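Local coordinates for protein RpfR (Cronobacter turicensis, PDB 6DGG) that is a PAS-fold protein whose single modelled domain holds a molecule of lauric acid in a pocket between its antiparallel sheet and its helices, at residues Thr60-Asn65 and Ile100-Ser105. Residues are numbered along the deposited sequence; the frame is centred on the assembly and turned at random.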
loop_
_atom_site.group_PDB
_atom_site.type_symbol
_atom_site.label_atom_id
_atom_site.label_comp_id
_atom_site.label_asym_id
_atom_site.label_seq_id
_atom_site.Cartn_x
_atom_site.Cartn_y
_atom_site.Cartn_z
ATOM N N THR A 60 2.719 -3.100 -11.967
ATOM C CA THR A 60 2.600 -3.866 -13.200
ATOM C C THR A 60 3.947 -4.438 -13.624
ATOM O O THR A 60 4.027 -5.592 -14.056
ATOM C CB THR A 60 2.017 -2.974 -14.289
ATOM O OG1 THR A 60 0.777 -2.426 -13.829
ATOM C CG2 THR A 60 1.765 -3.758 -15.570
ATOM N N GLY A 61 5.016 -3.645 -13.515
ATOM C CA GLY A 61 6.332 -4.167 -13.836
ATOM C C GLY A 61 6.766 -5.264 -12.886
ATOM O O GLY A 61 7.354 -6.265 -13.303
ATOM N N PHE A 62 6.480 -5.089 -11.591
ATOM C CA PHE A 62 6.833 -6.096 -10.596
ATOM C C PHE A 62 6.181 -7.430 -10.923
ATOM O O PHE A 62 6.819 -8.484 -10.820
ATOM C CB PHE A 62 6.398 -5.619 -9.208
ATOM C CG PHE A 62 6.709 -6.591 -8.103
ATOM C CD1 PHE A 62 7.997 -6.725 -7.614
ATOM C CD2 PHE A 62 5.707 -7.380 -7.555
ATOM C CE1 PHE A 62 8.281 -7.627 -6.605
ATOM C CE2 PHE A 62 5.991 -8.285 -6.541
ATOM C CZ PHE A 62 7.279 -8.409 -6.071
ATOM N N PHE A 63 4.914 -7.406 -11.334
ATOM C CA PHE A 63 4.234 -8.660 -11.650
ATOM C C PHE A 63 4.802 -9.328 -12.890
ATOM O O PHE A 63 4.671 -10.550 -13.040
ATOM C CB PHE A 63 2.717 -8.461 -11.734
ATOM C CG PHE A 63 2.028 -8.626 -10.409
ATOM C CD1 PHE A 63 1.956 -7.577 -9.508
ATOM C CD2 PHE A 63 1.487 -9.843 -10.052
ATOM C CE1 PHE A 63 1.345 -7.742 -8.276
ATOM C CE2 PHE A 63 0.876 -10.019 -8.827
ATOM C CZ PHE A 63 0.796 -8.970 -7.939
ATOM N N ARG A 64 5.452 -8.566 -13.768
ATOM C CA ARG A 64 6.089 -9.161 -14.934
ATOM C C ARG A 64 7.400 -9.841 -14.562
ATOM O O ARG A 64 7.586 -11.032 -14.827
ATOM C CB ARG A 64 6.325 -8.100 -16.006
ATOM C CG ARG A 64 6.987 -8.663 -17.246
ATOM C CD ARG A 64 7.087 -7.633 -18.351
ATOM N NE ARG A 64 7.848 -8.156 -19.478
ATOM C CZ ARG A 64 7.333 -8.900 -20.456
ATOM N NH1 ARG A 64 8.115 -9.335 -21.439
ATOM N NH2 ARG A 64 6.042 -9.208 -20.461
ATOM N N ASN A 65 8.322 -9.108 -13.933
ATOM C CA ASN A 65 9.665 -9.644 -13.738
ATOM C C ASN A 65 10.337 -9.066 -12.501
ATOM O O ASN A 65 11.571 -9.000 -12.442
ATOM C CB ASN A 65 10.533 -9.396 -14.984
ATOM C CG ASN A 65 10.536 -7.938 -15.425
ATOM O OD1 ASN A 65 10.068 -7.050 -14.711
ATOM N ND2 ASN A 65 11.080 -7.688 -16.608
ATOM N N ILE A 100 0.172 -14.254 -6.975
ATOM C CA ILE A 100 -0.826 -13.290 -7.428
ATOM C C ILE A 100 -0.995 -12.115 -6.483
ATOM O O ILE A 100 -1.699 -11.158 -6.840
ATOM C CB ILE A 100 -2.186 -13.955 -7.721
ATOM C CG1 ILE A 100 -2.643 -14.794 -6.526
ATOM C CG2 ILE A 100 -2.080 -14.790 -8.989
ATOM C CD1 ILE A 100 -3.997 -15.469 -6.721
ATOM N N PHE A 101 -0.369 -12.130 -5.309
ATOM C CA PHE A 101 -0.508 -11.048 -4.349
ATOM C C PHE A 101 0.846 -10.457 -3.986
ATOM O O PHE A 101 1.847 -11.172 -3.860
ATOM C CB PHE A 101 -1.233 -11.515 -3.089
ATOM C CG PHE A 101 -2.620 -11.981 -3.350
ATOM C CD1 PHE A 101 -3.555 -11.120 -3.888
ATOM C CD2 PHE A 101 -2.992 -13.284 -3.086
ATOM C CE1 PHE A 101 -4.841 -11.542 -4.143
ATOM C CE2 PHE A 101 -4.278 -13.714 -3.344
ATOM C CZ PHE A 101 -5.203 -12.839 -3.872
ATOM N N LEU A 102 0.842 -9.143 -3.804
ATOM C CA LEU A 102 2.003 -8.349 -3.429
ATOM C C LEU A 102 1.772 -7.851 -2.009
ATOM O O LEU A 102 0.719 -7.262 -1.726
ATOM C CB LEU A 102 2.126 -7.171 -4.403
ATOM C CG LEU A 102 2.992 -5.983 -4.013
ATOM C CD1 LEU A 102 4.416 -6.422 -3.825
ATOM C CD2 LEU A 102 2.890 -4.884 -5.062
ATOM N N ILE A 103 2.718 -8.136 -1.111
ATOM C CA ILE A 103 2.672 -7.639 0.262
ATOM C C ILE A 103 3.439 -6.328 0.301
ATOM O O ILE A 103 4.630 -6.293 -0.028
ATOM C CB ILE A 103 3.296 -8.640 1.244
ATOM C CG1 ILE A 103 2.585 -9.985 1.217
ATOM C CG2 ILE A 103 3.251 -8.087 2.674
ATOM C CD1 ILE A 103 3.408 -11.074 1.875
ATOM N N CYS A 104 2.775 -5.254 0.714
ATOM C CA CYS A 104 3.405 -3.947 0.872
ATOM C C CYS A 104 3.530 -3.642 2.359
ATOM O O CYS A 104 2.523 -3.490 3.053
ATOM C CB CYS A 104 2.600 -2.861 0.164
ATOM S SG CYS A 104 2.326 -3.237 -1.581
ATOM N N SER A 105 4.763 -3.535 2.840
ATOM C CA SER A 105 5.052 -3.368 4.260
ATOM C C SER A 105 5.624 -1.964 4.462
ATOM O O SER A 105 6.802 -1.718 4.165
ATOM C CB SER A 105 6.022 -4.460 4.703
ATOM O OG SER A 105 6.460 -4.284 6.037
#
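Leu102 rests its CD1 methyl obliquely on the CD2-CE2-CZ side of the Phe62 ring. CE2 of Phe62 is the nearest ring atom, 3.7 Å from CD1 of Leu102, and CD2 and CZ of Phe62 are each 4.1 Å from CD1 of Leu102. Phe62 has its CG anti to the backbone N (chi1 180°), beside the carbonyl carbon, which sends the ring toward Leu102. Phe63 meets the same side chain nearer its base. Its CE1 is 4.0 Å from CB of Leu102, again at a slant. These contacts join the C-terminal part of helix 49-65 to the segment leading into strand 102-108, the central strand of the five-stranded antiparallel sheet of a PAS fold. Phe90 extends the cluster: it meets the Phe62 ring and packs edge-to-face with Phe63. Tyr69, which lines the lauric acid pocket, also touches Phe62. The side chain of Leu102 itself is about 5 Å from the bound lauric acid, and Cys104, two residues on, touches it. Phe63 also turns its ring edge to the backbone carbonyl of Ile100. CE2 of Phe63 lies 3.4 Å from O of Ile100, near the ring plane, where the slightly positive ring hydrogens would face the oxygen. CZ of Phe63 is also near, 3.5 Å from O of Ile100.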